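Local coordinates for protein lambda integrase (Enterobacteria phage lambda, PDB 1AE9) that integrates the phage genome into the host chromosome by site-specific recombination and, with excisionase, excises the prophage again, this piece being its catalytic domain, at residues L10-A15 with R115-S120; S2-D7 with H132-L137; R24-L29 with T94-T99. All coordinates share one frame; numbering follows the deposited sequence.

Overall arrangement
All three contacts lie within the catalytic domain of a tyrosine recombinase. Contacts 1 and 2 involve helix 6-15 and the chain just ahead of it, with centres about 13 Å apart; Ile12 CD1 meets Leu4 CD1 at 3.7 Å where they touch. Contact 3 sets helix 21-33 against a loop, its centre about 16 Å from that of contact 1 and 18 Å from that of contact 2. Along the chain contact 3 is nested inside the loop closed by contact 1, and contact 1 inside the loop closed by contact 2. Contact 2 brings the chain start against the segment 132-137, which holds the predicted active-site residues His132 and Arg135, while contact 3 is buried nearest the centre of the chain.

Contact 1: residues L10-A15 with R115-S120; sequences LKIYQA and RARKAS
Ile12 is wedged against Ala116, Arg117 and Ser120 where helix 6-15 crosses helix 106-120. The branched side chain of Ile12 forks at CB. Its CG2 methyl, anti to the backbone N, sits on Ala116 CB at 3.9 Å and beside the backbone N of Arg117. The other arm, CG1, is turned beside its own backbone N (chi1 -63°) and passes Arg117 CA at 4.1 Å, then Ser120 OG at 4.2 Å. At the tip, CD1 rests on Arg117 CG at 3.9 Å, the two side chains running alongside each other in the same direction.

One turn later Ala15 points at the partner helix. Its CB lies 3.3 Å from Ala116 O and 3.8 Å from Ser120 CB, and small residues on both sides let the segment axes come within 7.7 Å at an angle of 102°. Ser120 OG does not bond across the interface: it donates to Arg117 O, 2.7 Å away, with a C=O...O angle of 140°, and also pairs with Leu122 N, so its hydroxyl is held close to its own chain.

Beyond CG the chain of Arg117 bends, and NH1 reaches Pro129 O while NH2 bonds Ser58 O of a third subunit. Helix 21-33 packs against both helices, Met27 on Ile12 and Leu23 on Ala116.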
ATOM      1  N   LEU A  10     -21.699   2.676  15.769  1.00 16.33           N
ATOM      2  CA  LEU A  10     -22.975   2.190  15.249  1.00 15.08           C
ATOM      3  C   LEU A  10     -23.478   2.989  14.044  1.00 15.08           C
ATOM      4  O   LEU A  10     -24.107   2.423  13.140  1.00 15.55           O
ATOM      5  CB  LEU A  10     -24.029   2.137  16.369  1.00 15.17           C
ATOM      6  CG  LEU A  10     -23.782   1.047  17.429  1.00 15.48           C
ATOM      7  CD1 LEU A  10     -24.781   1.151  18.572  1.00 14.50           C
ATOM      8  CD2 LEU A  10     -23.862  -0.329  16.794  1.00 14.55           C
ATOM      9  N   LYS A  11     -23.202   4.293  14.012  1.00 15.24           N
ATOM     10  CA  LYS A  11     -23.624   5.127  12.875  1.00 15.23           C
ATOM     11  C   LYS A  11     -22.846   4.690  11.626  1.00 15.45           C
ATOM     12  O   LYS A  11     -23.417   4.544  10.540  1.00 15.64           O
ATOM     13  CB  LYS A  11     -23.372   6.615  13.153  1.00 14.79           C
ATOM     14  CG  LYS A  11     -24.030   7.150  14.414  1.00 16.36           C
ATOM     15  CD  LYS A  11     -25.540   6.949  14.403  1.00 18.51           C
ATOM     16  CE  LYS A  11     -26.188   7.616  15.613  1.00 19.39           C
ATOM     17  NZ  LYS A  11     -27.639   7.329  15.689  1.00 19.81           N
ATOM     18  N   ILE A  12     -21.544   4.476  11.791  1.00 15.68           N
ATOM     19  CA  ILE A  12     -20.686   4.036  10.694  1.00 14.89           C
ATOM     20  C   ILE A  12     -21.093   2.625  10.264  1.00 16.53           C
ATOM     21  O   ILE A  12     -21.136   2.317   9.066  1.00 16.21           O
ATOM     22  CB  ILE A  12     -19.197   4.052  11.115  1.00 14.35           C
ATOM     23  CG1 ILE A  12     -18.765   5.490  11.433  1.00 14.32           C
ATOM     24  CG2 ILE A  12     -18.329   3.425  10.019  1.00 12.47           C
ATOM     25  CD1 ILE A  12     -17.344   5.637  11.982  1.00 13.60           C
ATOM     26  N   TYR A  13     -21.398   1.775  11.247  1.00 16.28           N
ATOM     27  CA  TYR A  13     -21.833   0.402  10.999  1.00 14.84           C
ATOM     28  C   TYR A  13     -23.081   0.429  10.116  1.00 15.09           C
ATOM     29  O   TYR A  13     -23.185  -0.338   9.160  1.00 14.52           O
ATOM     30  CB  TYR A  13     -22.134  -0.301  12.332  1.00 15.07           C
ATOM     31  CG  TYR A  13     -22.376  -1.793  12.230  1.00 14.51           C
ATOM     32  CD1 TYR A  13     -23.633  -2.295  11.907  1.00 15.40           C
ATOM     33  CD2 TYR A  13     -21.344  -2.701  12.460  1.00 15.59           C
ATOM     34  CE1 TYR A  13     -23.857  -3.663  11.813  1.00 16.89           C
ATOM     35  CE2 TYR A  13     -21.558  -4.070  12.368  1.00 15.63           C
ATOM     36  CZ  TYR A  13     -22.813  -4.543  12.043  1.00 16.93           C
ATOM     37  OH  TYR A  13     -23.029  -5.901  11.932  1.00 20.18           O
ATOM     38  N   GLN A  14     -24.022   1.319  10.445  1.00 15.96           N
ATOM     39  CA  GLN A  14     -25.262   1.473   9.677  1.00 14.95           C
ATOM     40  C   GLN A  14     -24.905   1.899   8.257  1.00 14.17           C
ATOM     41  O   GLN A  14     -25.415   1.345   7.277  1.00 13.26           O
ATOM     42  CB  GLN A  14     -26.157   2.547  10.323  1.00 15.83           C
ATOM     43  CG  GLN A  14     -27.508   2.799   9.634  1.00 19.16           C
ATOM     44  CD  GLN A  14     -27.400   3.570   8.313  1.00 23.70           C
ATOM     45  OE1 GLN A  14     -26.805   4.643   8.260  1.00 27.41           O
ATOM     46  NE2 GLN A  14     -27.978   3.021   7.248  1.00 24.50           N
ATOM     47  N   ALA A  15     -24.038   2.906   8.164  1.00 15.54           N
ATOM     48  CA  ALA A  15     -23.603   3.460   6.885  1.00 16.04           C
ATOM     49  C   ALA A  15     -22.900   2.427   6.008  1.00 18.25           C
ATOM     50  O   ALA A  15     -22.871   2.570   4.789  1.00 20.06           O
ATOM     51  CB  ALA A  15     -22.703   4.664   7.119  1.00 16.43           C
ATOM     52  N   ARG A 115     -14.702   5.345   3.855  1.00 15.56           N
ATOM     53  CA  ARG A 115     -15.851   5.650   3.007  1.00 14.82           C
ATOM     54  C   ARG A 115     -17.168   5.518   3.769  1.00 15.75           C
ATOM     55  O   ARG A 115     -18.064   6.352   3.607  1.00 15.83           O
ATOM     56  CB  ARG A 115     -15.854   4.768   1.766  1.00 15.20           C
ATOM     57  CG  ARG A 115     -14.688   5.046   0.859  1.00 17.45           C
ATOM     58  CD  ARG A 115     -14.570   4.013  -0.239  1.00 23.09           C
ATOM     59  NE  ARG A 115     -13.360   4.228  -1.026  1.00 24.68           N
ATOM     60  CZ  ARG A 115     -12.913   3.396  -1.957  1.00 28.72           C
ATOM     61  NH1 ARG A 115     -13.581   2.279  -2.224  1.00 30.70           N
ATOM     62  NH2 ARG A 115     -11.791   3.676  -2.611  1.00 28.04           N
ATOM     63  N   ALA A 116     -17.296   4.477   4.589  1.00 14.87           N
ATOM     64  CA  ALA A 116     -18.507   4.282   5.389  1.00 15.62           C
ATOM     65  C   ALA A 116     -18.616   5.442   6.392  1.00 16.44           C
ATOM     66  O   ALA A 116     -19.703   5.952   6.656  1.00 17.45           O
ATOM     67  CB  ALA A 116     -18.452   2.943   6.130  1.00 15.56           C
ATOM     68  N   ARG A 117     -17.479   5.867   6.933  1.00 15.22           N
ATOM     69  CA  ARG A 117     -17.446   6.971   7.885  1.00 15.18           C
ATOM     70  C   ARG A 117     -18.030   8.226   7.246  1.00 16.83           C
ATOM     71  O   ARG A 117     -18.852   8.915   7.857  1.00 17.37           O
ATOM     72  CB  ARG A 117     -16.011   7.237   8.334  1.00 14.05           C
ATOM     73  CG  ARG A 117     -15.879   8.234   9.461  1.00 14.63           C
ATOM     74  CD  ARG A 117     -14.426   8.615   9.645  1.00 16.30           C
ATOM     75  NE  ARG A 117     -13.927   9.405   8.517  1.00 18.27           N
ATOM     76  CZ  ARG A 117     -12.685   9.349   8.041  1.00 17.11           C
ATOM     77  NH1 ARG A 117     -11.800   8.523   8.582  1.00 16.64           N
ATOM     78  NH2 ARG A 117     -12.305  10.183   7.077  1.00 16.15           N
ATOM     79  N   LYS A 118     -17.596   8.535   6.025  1.00 16.98           N
ATOM     80  CA  LYS A 118     -18.114   9.704   5.319  1.00 16.35           C
ATOM     81  C   LYS A 118     -19.612   9.554   5.071  1.00 16.71           C
ATOM     82  O   LYS A 118     -20.376  10.494   5.274  1.00 17.76           O
ATOM     83  CB  LYS A 118     -17.398   9.897   3.979  1.00 15.95           C
ATOM     84  CG  LYS A 118     -15.977  10.376   4.096  1.00 16.71           C
ATOM     85  CD  LYS A 118     -15.355  10.530   2.723  1.00 16.94           C
ATOM     86  CE  LYS A 118     -13.920  10.967   2.841  1.00 19.76           C
ATOM     87  NZ  LYS A 118     -13.326  11.139   1.497  1.00 21.06           N
ATOM     88  N   ALA A 119     -20.029   8.360   4.660  1.00 15.64           N
ATOM     89  CA  ALA A 119     -21.434   8.083   4.383  1.00 16.47           C
ATOM     90  C   ALA A 119     -22.351   8.319   5.581  1.00 17.66           C
ATOM     91  O   ALA A 119     -23.510   8.681   5.396  1.00 18.31           O
ATOM     92  CB  ALA A 119     -21.605   6.655   3.861  1.00 15.64           C
ATOM     93  N   SER A 120     -21.844   8.091   6.794  1.00 18.10           N
ATOM     94  CA  SER A 120     -22.629   8.290   8.019  1.00 18.27           C
ATOM     95  C   SER A 120     -22.968   9.765   8.249  1.00 19.36           C
ATOM     96  O   SER A 120     -23.966  10.086   8.891  1.00 19.13           O
ATOM     97  CB  SER A 120     -21.884   7.762   9.248  1.00 15.75           C
ATOM     98  OG  SER A 120     -20.826   8.631   9.631  1.00 14.29           O
TER

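Contact 2: residues S2-D7 with H132-L137; sequences SRLTAD and HELRSL
Leu4 packs on Leu134 and Leu137 at the start of helix 133-145. Residues 132-135 form the His-x-x-Arg signature of the tyrosine recombinases, His132 and Arg135 both being predicted active-site residues. In the tight part leucine methyls pack on each other and on the backbone. Leu4 and Leu134 run alongside each other in one direction, and their CD2 methyls meet at 3.5 Å. Leu134 leaves its backbone facing away from Leu4, and the end of the side chain returns to make this touch; Met27, Ala30 and Val31 of helix 21-33 also line it. Leu137, with CG anti to its backbone N (chi1 177°), reaches the extended residues ahead of helix 6-15. Its CD1 comes to 3.4 Å from Leu4 O and also lies beside the backbone N of Ala6, while Thr5 N-caps that helix.

The looser side is that of Arg3, exposed and skirting the contact, and of a water that bridges the backbones, accepting from Leu4 N at 2.8 Å and donating to Glu133 O at 3.0 Å. Glu133 is a buried polar part. Its CG covers Ser2 O at 3.4 Å, and that oxygen has no hydrogen-bond partner in the model. The Glu133 chain bends at CB-CG, carrying its carboxylate toward Arg1 and Thr130: OE1 forms a salt bridge with Arg1 NE and a hydrogen bond with Thr130 OG1. His132 ND1 donates to the other oxygen, Glu133 OE2, at 3.3 Å with an N-H...O angle of 156°, approaching from 45° above the carboxylate plane.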
ATOM      1  N   SER A   2      -9.238  12.546  16.333  1.00 42.01           N
ATOM      2  CA  SER A   2     -10.458  12.263  17.078  1.00 39.54           C
ATOM      3  C   SER A   2     -10.598  10.784  17.452  1.00 38.14           C
ATOM      4  O   SER A   2     -10.070   9.905  16.771  1.00 38.12           O
ATOM      5  CB  SER A   2     -11.667  12.707  16.237  1.00 38.86           C
ATOM      6  OG  SER A   2     -12.900  12.571  16.928  1.00 40.70           O
ATOM      7  N   ARG A   3     -11.268  10.533  18.571  1.00 36.74           N
ATOM      8  CA  ARG A   3     -11.533   9.179  19.038  1.00 34.63           C
ATOM      9  C   ARG A   3     -12.877   8.764  18.417  1.00 32.10           C
ATOM     10  O   ARG A   3     -13.554   9.574  17.770  1.00 30.66           O
ATOM     11  CB  ARG A   3     -11.630   9.151  20.568  1.00 36.88           C
ATOM     12  CG  ARG A   3     -12.600  10.180  21.152  1.00 42.57           C
ATOM     13  CD  ARG A   3     -12.817  10.002  22.659  1.00 47.89           C
ATOM     14  NE  ARG A   3     -14.011   9.208  22.963  1.00 53.07           N
ATOM     15  CZ  ARG A   3     -14.350   8.778  24.180  1.00 55.35           C
ATOM     16  NH1 ARG A   3     -13.588   9.057  25.233  1.00 55.52           N
ATOM     17  NH2 ARG A   3     -15.447   8.047  24.343  1.00 55.83           N
ATOM     18  N   LEU A   4     -13.260   7.508  18.602  1.00 29.32           N
ATOM     19  CA  LEU A   4     -14.527   7.017  18.074  1.00 25.87           C
ATOM     20  C   LEU A   4     -15.299   6.437  19.248  1.00 24.64           C
ATOM     21  O   LEU A   4     -14.787   5.575  19.953  1.00 24.56           O
ATOM     22  CB  LEU A   4     -14.286   5.926  17.029  1.00 24.24           C
ATOM     23  CG  LEU A   4     -15.517   5.433  16.266  1.00 22.57           C
ATOM     24  CD1 LEU A   4     -15.974   6.501  15.283  1.00 19.46           C
ATOM     25  CD2 LEU A   4     -15.187   4.132  15.545  1.00 21.01           C
ATOM     26  N   THR A   5     -16.513   6.930  19.480  1.00 23.41           N
ATOM     27  CA  THR A   5     -17.333   6.429  20.584  1.00 21.13           C
ATOM     28  C   THR A   5     -18.153   5.226  20.122  1.00 19.63           C
ATOM     29  O   THR A   5     -18.231   4.939  18.920  1.00 19.13           O
ATOM     30  CB  THR A   5     -18.299   7.518  21.130  1.00 19.40           C
ATOM     31  OG1 THR A   5     -19.296   7.828  20.147  1.00 18.53           O
ATOM     32  CG2 THR A   5     -17.537   8.778  21.481  1.00 20.16           C
ATOM     33  N   ALA A   6     -18.776   4.535  21.072  1.00 18.22           N
ATOM     34  CA  ALA A   6     -19.607   3.381  20.752  1.00 17.34           C
ATOM     35  C   ALA A   6     -20.796   3.776  19.872  1.00 17.61           C
ATOM     36  O   ALA A   6     -21.129   3.058  18.927  1.00 16.99           O
ATOM     37  CB  ALA A   6     -20.097   2.708  22.030  1.00 17.77           C
ATOM     38  N   ASP A   7     -21.440   4.904  20.180  1.00 17.34           N
ATOM     39  CA  ASP A   7     -22.590   5.356  19.394  1.00 18.15           C
ATOM     40  C   ASP A   7     -22.154   5.717  17.959  1.00 17.90           C
ATOM     41  O   ASP A   7     -22.871   5.429  16.993  1.00 17.92           O
ATOM     42  CB  ASP A   7     -23.302   6.542  20.080  1.00 19.02           C
ATOM     43  CG  ASP A   7     -24.736   6.767  19.561  1.00 20.70           C
ATOM     44  OD1 ASP A   7     -25.603   5.883  19.741  1.00 21.30           O
ATOM     45  OD2 ASP A   7     -25.009   7.836  18.977  1.00 20.15           O
ATOM     46  N   HIS A 132      -8.006   2.430  12.641  1.00 19.89           N
ATOM     47  CA  HIS A 132      -7.160   2.208  13.809  1.00 23.56           C
ATOM     48  C   HIS A 132      -7.842   2.631  15.116  1.00 22.93           C
ATOM     49  O   HIS A 132      -7.569   2.066  16.177  1.00 23.42           O
ATOM     50  CB  HIS A 132      -5.816   2.932  13.692  1.00 27.48           C
ATOM     51  CG  HIS A 132      -4.971   2.812  14.927  1.00 35.66           C
ATOM     52  ND1 HIS A 132      -4.883   3.814  15.872  1.00 39.27           N
ATOM     53  CD2 HIS A 132      -4.246   1.774  15.414  1.00 38.33           C
ATOM     54  CE1 HIS A 132      -4.147   3.398  16.890  1.00 39.86           C
ATOM     55  NE2 HIS A 132      -3.749   2.163  16.637  1.00 40.43           N
ATOM     56  N   GLU A 133      -8.734   3.610  15.053  1.00 22.64           N
ATOM     57  CA  GLU A 133      -9.403   4.064  16.264  1.00 22.60           C
ATOM     58  C   GLU A 133     -10.282   3.001  16.915  1.00 22.16           C
ATOM     59  O   GLU A 133     -10.668   3.139  18.083  1.00 23.10           O
ATOM     60  CB  GLU A 133     -10.174   5.363  16.010  1.00 23.96           C
ATOM     61  CG  GLU A 133      -9.320   6.620  16.220  1.00 28.36           C
ATOM     62  CD  GLU A 133      -7.962   6.555  15.517  1.00 32.41           C
ATOM     63  OE1 GLU A 133      -7.923   6.695  14.279  1.00 33.26           O
ATOM     64  OE2 GLU A 133      -6.927   6.363  16.200  1.00 34.53           O
ATOM     65  N   LEU A 134     -10.551   1.920  16.186  1.00 18.70           N
ATOM     66  CA  LEU A 134     -11.365   0.827  16.710  1.00 18.32           C
ATOM     67  C   LEU A 134     -10.612   0.061  17.802  1.00 17.37           C
ATOM     68  O   LEU A 134     -11.229  -0.572  18.654  1.00 16.70           O
ATOM     69  CB  LEU A 134     -11.793  -0.120  15.576  1.00 17.66           C
ATOM     70  CG  LEU A 134     -12.786   0.478  14.573  1.00 16.89           C
ATOM     71  CD1 LEU A 134     -13.030  -0.488  13.438  1.00 15.70           C
ATOM     72  CD2 LEU A 134     -14.089   0.805  15.275  1.00 15.13           C
ATOM     73  N   ARG A 135      -9.283   0.134  17.772  1.00 17.21           N
ATOM     74  CA  ARG A 135      -8.426  -0.526  18.763  1.00 18.64           C
ATOM     75  C   ARG A 135      -8.501   0.225  20.106  1.00 19.08           C
ATOM     76  O   ARG A 135      -8.567  -0.391  21.171  1.00 18.45           O
ATOM     77  CB  ARG A 135      -6.986  -0.589  18.239  1.00 18.07           C
ATOM     78  CG  ARG A 135      -5.975  -1.259  19.154  1.00 18.69           C
ATOM     79  CD  ARG A 135      -4.687  -1.581  18.374  1.00 16.61           C
ATOM     80  NE  ARG A 135      -3.487  -1.578  19.216  1.00 18.68           N
ATOM     81  CZ  ARG A 135      -3.009  -2.627  19.886  1.00 19.81           C
ATOM     82  NH1 ARG A 135      -3.616  -3.809  19.834  1.00 19.05           N
ATOM     83  NH2 ARG A 135      -1.901  -2.492  20.613  1.00 20.02           N
ATOM     84  N   SER A 136      -8.515   1.556  20.044  1.00 20.12           N
ATOM     85  CA  SER A 136      -8.629   2.386  21.245  1.00 21.16           C
ATOM     86  C   SER A 136     -10.032   2.203  21.816  1.00 20.10           C
ATOM     87  O   SER A 136     -10.206   2.144  23.033  1.00 21.20           O
ATOM     88  CB  SER A 136      -8.419   3.865  20.914  1.00 21.99           C
ATOM     89  OG  SER A 136      -7.149   4.084  20.336  1.00 30.53           O
ATOM     90  N   LEU A 137     -11.032   2.125  20.937  1.00 18.65           N
ATOM     91  CA  LEU A 137     -12.408   1.926  21.382  1.00 18.55           C
ATOM     92  C   LEU A 137     -12.492   0.601  22.133  1.00 19.59           C
ATOM     93  O   LEU A 137     -13.055   0.543  23.228  1.00 20.74           O
ATOM     94  CB  LEU A 137     -13.391   1.960  20.204  1.00 17.02           C
ATOM     95  CG  LEU A 137     -14.876   1.695  20.515  1.00 17.70           C
ATOM     96  CD1 LEU A 137     -15.405   2.664  21.560  1.00 16.63           C
ATOM     97  CD2 LEU A 137     -15.693   1.790  19.249  1.00 16.91           C
TER
HETATM   98  O   HOH W   1     -11.157   5.809  19.456  1.00 23.08           O

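Contact 3: residues R24-L29 with T94-T99; sequences RLAMEL and TIIAST
Leu25 and Ala26 offer their backbone to the tip of Ile96. The carbonyl carbon of Leu25 lies 4.2 Å from Ile96 CD1, and the Leu25 side chain also packs on Lys85 and Leu90 of helix 79-90. At Ala26 the same methyl settles on the helix surface, with Ile96 CD1 3.8 Å from Ala26 CA and 4.2 Å from Ala26 CB; the short side chain leaves the backbone accessible to it. Ile96 reaches this spot because both of its side-chain torsions are near -60°, which folds CD1 back instead of extending it.

Met27 and Glu28 turn to other neighbours: Met27 packs on Tyr9 of helix 6-15, and Glu28 binds Lys85 and Thr82 through OE1 and Tyr13 OH through OE2. Helix 21-33 thus runs through the interior of the tyrosine recombinase catalytic domain, and residues 94-99, the irregular connection between helices 79-90 and 106-120, cover one of its faces.

Leu29, one turn after Ala26 and Leu25, points at the loop, and its side chain and that of Ile96 pass each other running opposite ways. Its CD2 branch is the part that touches, 3.8 Å from Ile96 CG1 and 3.9 Å from Ile95 CG2, so one methyl touches both isoleucines. Ile95 also touches Trp45 and Leu83, and its backbone is hydrogen-bonded to Met43. Behind the isoleucines, Thr94 OG1 donates to Ile96 O at 2.7 Å, from 35° above the carbonyl plane.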
ATOM      1  N   ARG A  24     -18.306  -4.742   7.843  1.00 14.69           N
ATOM      2  CA  ARG A  24     -18.950  -4.851   9.150  1.00 14.18           C
ATOM      3  C   ARG A  24     -18.289  -5.925  10.010  1.00 15.47           C
ATOM      4  O   ARG A  24     -18.105  -5.739  11.218  1.00 16.35           O
ATOM      5  CB  ARG A  24     -20.445  -5.147   8.997  1.00 13.01           C
ATOM      6  CG  ARG A  24     -21.264  -3.928   8.598  1.00 14.59           C
ATOM      7  CD  ARG A  24     -22.744  -4.252   8.500  1.00 15.46           C
ATOM      8  NE  ARG A  24     -23.560  -3.046   8.363  1.00 16.30           N
ATOM      9  CZ  ARG A  24     -24.765  -3.004   7.794  1.00 16.09           C
ATOM     10  NH1 ARG A  24     -25.315  -4.102   7.292  1.00 13.62           N
ATOM     11  NH2 ARG A  24     -25.431  -1.859   7.734  1.00 15.02           N
ATOM     12  N   LEU A  25     -17.917  -7.042   9.386  1.00 14.97           N
ATOM     13  CA  LEU A  25     -17.280  -8.142  10.101  1.00 15.22           C
ATOM     14  C   LEU A  25     -15.883  -7.757  10.588  1.00 14.47           C
ATOM     15  O   LEU A  25     -15.497  -8.097  11.709  1.00 14.13           O
ATOM     16  CB  LEU A  25     -17.248  -9.393   9.221  1.00 15.43           C
ATOM     17  CG  LEU A  25     -18.653  -9.922   8.899  1.00 16.66           C
ATOM     18  CD1 LEU A  25     -18.597 -10.979   7.799  1.00 16.85           C
ATOM     19  CD2 LEU A  25     -19.299 -10.486  10.162  1.00 15.74           C
ATOM     20  N   ALA A  26     -15.137  -7.025   9.764  1.00 14.48           N
ATOM     21  CA  ALA A  26     -13.805  -6.583  10.164  1.00 12.52           C
ATOM     22  C   ALA A  26     -13.938  -5.592  11.329  1.00 13.55           C
ATOM     23  O   ALA A  26     -13.125  -5.612  12.261  1.00 12.19           O
ATOM     24  CB  ALA A  26     -13.082  -5.940   8.996  1.00 12.25           C
ATOM     25  N   MET A  27     -14.971  -4.743  11.283  1.00 13.55           N
ATOM     26  CA  MET A  27     -15.223  -3.761  12.351  1.00 13.99           C
ATOM     27  C   MET A  27     -15.495  -4.478  13.674  1.00 12.69           C
ATOM     28  O   MET A  27     -14.908  -4.143  14.711  1.00 12.74           O
ATOM     29  CB  MET A  27     -16.408  -2.845  12.006  1.00 12.49           C
ATOM     30  CG  MET A  27     -16.079  -1.750  10.991  1.00 13.92           C
ATOM     31  SD  MET A  27     -17.512  -0.815  10.426  1.00 15.00           S
ATOM     32  CE  MET A  27     -17.955   0.046  11.981  1.00 12.23           C
ATOM     33  N   GLU A  28     -16.362  -5.485  13.628  1.00 13.69           N
ATOM     34  CA  GLU A  28     -16.691  -6.247  14.826  1.00 14.82           C
ATOM     35  C   GLU A  28     -15.463  -6.959  15.382  1.00 16.20           C
ATOM     36  O   GLU A  28     -15.197  -6.909  16.588  1.00 15.63           O
ATOM     37  CB  GLU A  28     -17.781  -7.264  14.523  1.00 16.40           C
ATOM     38  CG  GLU A  28     -19.134  -6.646  14.268  1.00 19.75           C
ATOM     39  CD  GLU A  28     -20.199  -7.674  13.937  1.00 24.15           C
ATOM     40  OE1 GLU A  28     -19.863  -8.856  13.718  1.00 23.91           O
ATOM     41  OE2 GLU A  28     -21.386  -7.292  13.880  1.00 28.31           O
ATOM     42  N   LEU A  29     -14.694  -7.591  14.499  1.00 15.90           N
ATOM     43  CA  LEU A  29     -13.502  -8.316  14.913  1.00 15.23           C
ATOM     44  C   LEU A  29     -12.454  -7.374  15.523  1.00 15.55           C
ATOM     45  O   LEU A  29     -11.769  -7.729  16.479  1.00 16.00           O
ATOM     46  CB  LEU A  29     -12.930  -9.099  13.726  1.00 17.27           C
ATOM     47  CG  LEU A  29     -12.238 -10.429  14.035  1.00 21.22           C
ATOM     48  CD1 LEU A  29     -13.236 -11.413  14.653  1.00 19.74           C
ATOM     49  CD2 LEU A  29     -11.649 -11.014  12.754  1.00 22.38           C
ATOM     50  N   THR A  94      -8.193 -16.845   5.227  1.00 19.14           N
ATOM     51  CA  THR A  94      -8.021 -15.810   6.236  1.00 17.50           C
ATOM     52  C   THR A  94      -9.418 -15.554   6.813  1.00 17.49           C
ATOM     53  O   THR A  94     -10.416 -15.648   6.093  1.00 17.63           O
ATOM     54  CB  THR A  94      -7.427 -14.507   5.631  1.00 17.11           C
ATOM     55  OG1 THR A  94      -8.128 -14.150   4.429  1.00 15.53           O
ATOM     56  CG2 THR A  94      -5.949 -14.688   5.336  1.00 16.83           C
ATOM     57  N   ILE A  95      -9.500 -15.296   8.112  1.00 17.49           N
ATOM     58  CA  ILE A  95     -10.788 -15.055   8.761  1.00 18.20           C
ATOM     59  C   ILE A  95     -11.545 -13.902   8.078  1.00 19.30           C
ATOM     60  O   ILE A  95     -12.752 -13.998   7.833  1.00 18.87           O
ATOM     61  CB  ILE A  95     -10.597 -14.818  10.266  1.00 16.35           C
ATOM     62  CG1 ILE A  95     -10.021 -16.095  10.897  1.00 15.73           C
ATOM     63  CG2 ILE A  95     -11.914 -14.408  10.913  1.00 15.84           C
ATOM     64  CD1 ILE A  95      -9.680 -15.993  12.373  1.00 14.08           C
ATOM     65  N   ILE A  96     -10.828 -12.820   7.785  1.00 19.77           N
ATOM     66  CA  ILE A  96     -11.380 -11.666   7.076  1.00 20.03           C
ATOM     67  C   ILE A  96     -10.900 -11.893   5.638  1.00 18.97           C
ATOM     68  O   ILE A  96      -9.715 -12.133   5.416  1.00 19.70           O
ATOM     69  CB  ILE A  96     -10.799 -10.321   7.616  1.00 20.19           C
ATOM     70  CG1 ILE A  96     -11.283 -10.073   9.040  1.00 23.39           C
ATOM     71  CG2 ILE A  96     -11.268  -9.166   6.775  1.00 24.19           C
ATOM     72  CD1 ILE A  96     -12.794 -10.155   9.174  1.00 22.73           C
ATOM     73  N   ALA A  97     -11.819 -11.873   4.677  1.00 17.05           N
ATOM     74  CA  ALA A  97     -11.479 -12.093   3.269  1.00 17.53           C
ATOM     75  C   ALA A  97     -12.479 -11.365   2.376  1.00 16.95           C
ATOM     76  O   ALA A  97     -13.564 -10.988   2.828  1.00 17.02           O
ATOM     77  CB  ALA A  97     -11.477 -13.608   2.951  1.00 15.66           C
ATOM     78  N   SER A  98     -12.113 -11.153   1.117  1.00 17.37           N
ATOM     79  CA  SER A  98     -12.990 -10.468   0.173  1.00 19.07           C
ATOM     80  C   SER A  98     -14.070 -11.415  -0.334  1.00 21.46           C
ATOM     81  O   SER A  98     -14.052 -12.605  -0.031  1.00 21.45           O
ATOM     82  CB  SER A  98     -12.180  -9.959  -1.018  1.00 19.02           C
ATOM     83  OG  SER A  98     -11.741 -11.043  -1.828  1.00 18.93           O
ATOM     84  N   THR A  99     -14.951 -10.893  -1.180  1.00 24.42           N
ATOM     85  CA  THR A  99     -16.035 -11.674  -1.773  1.00 27.59           C
ATOM     86  C   THR A  99     -15.486 -12.822  -2.614  1.00 26.70           C
ATOM     87  O   THR A  99     -16.202 -13.768  -2.924  1.00 27.34           O
ATOM     88  CB  THR A  99     -16.893 -10.797  -2.696  1.00 31.09           C
ATOM     89  OG1 THR A  99     -17.027  -9.488  -2.121  1.00 38.25           O
ATOM     90  CG2 THR A  99     -18.274 -11.403  -2.866  1.00 35.03           C
TER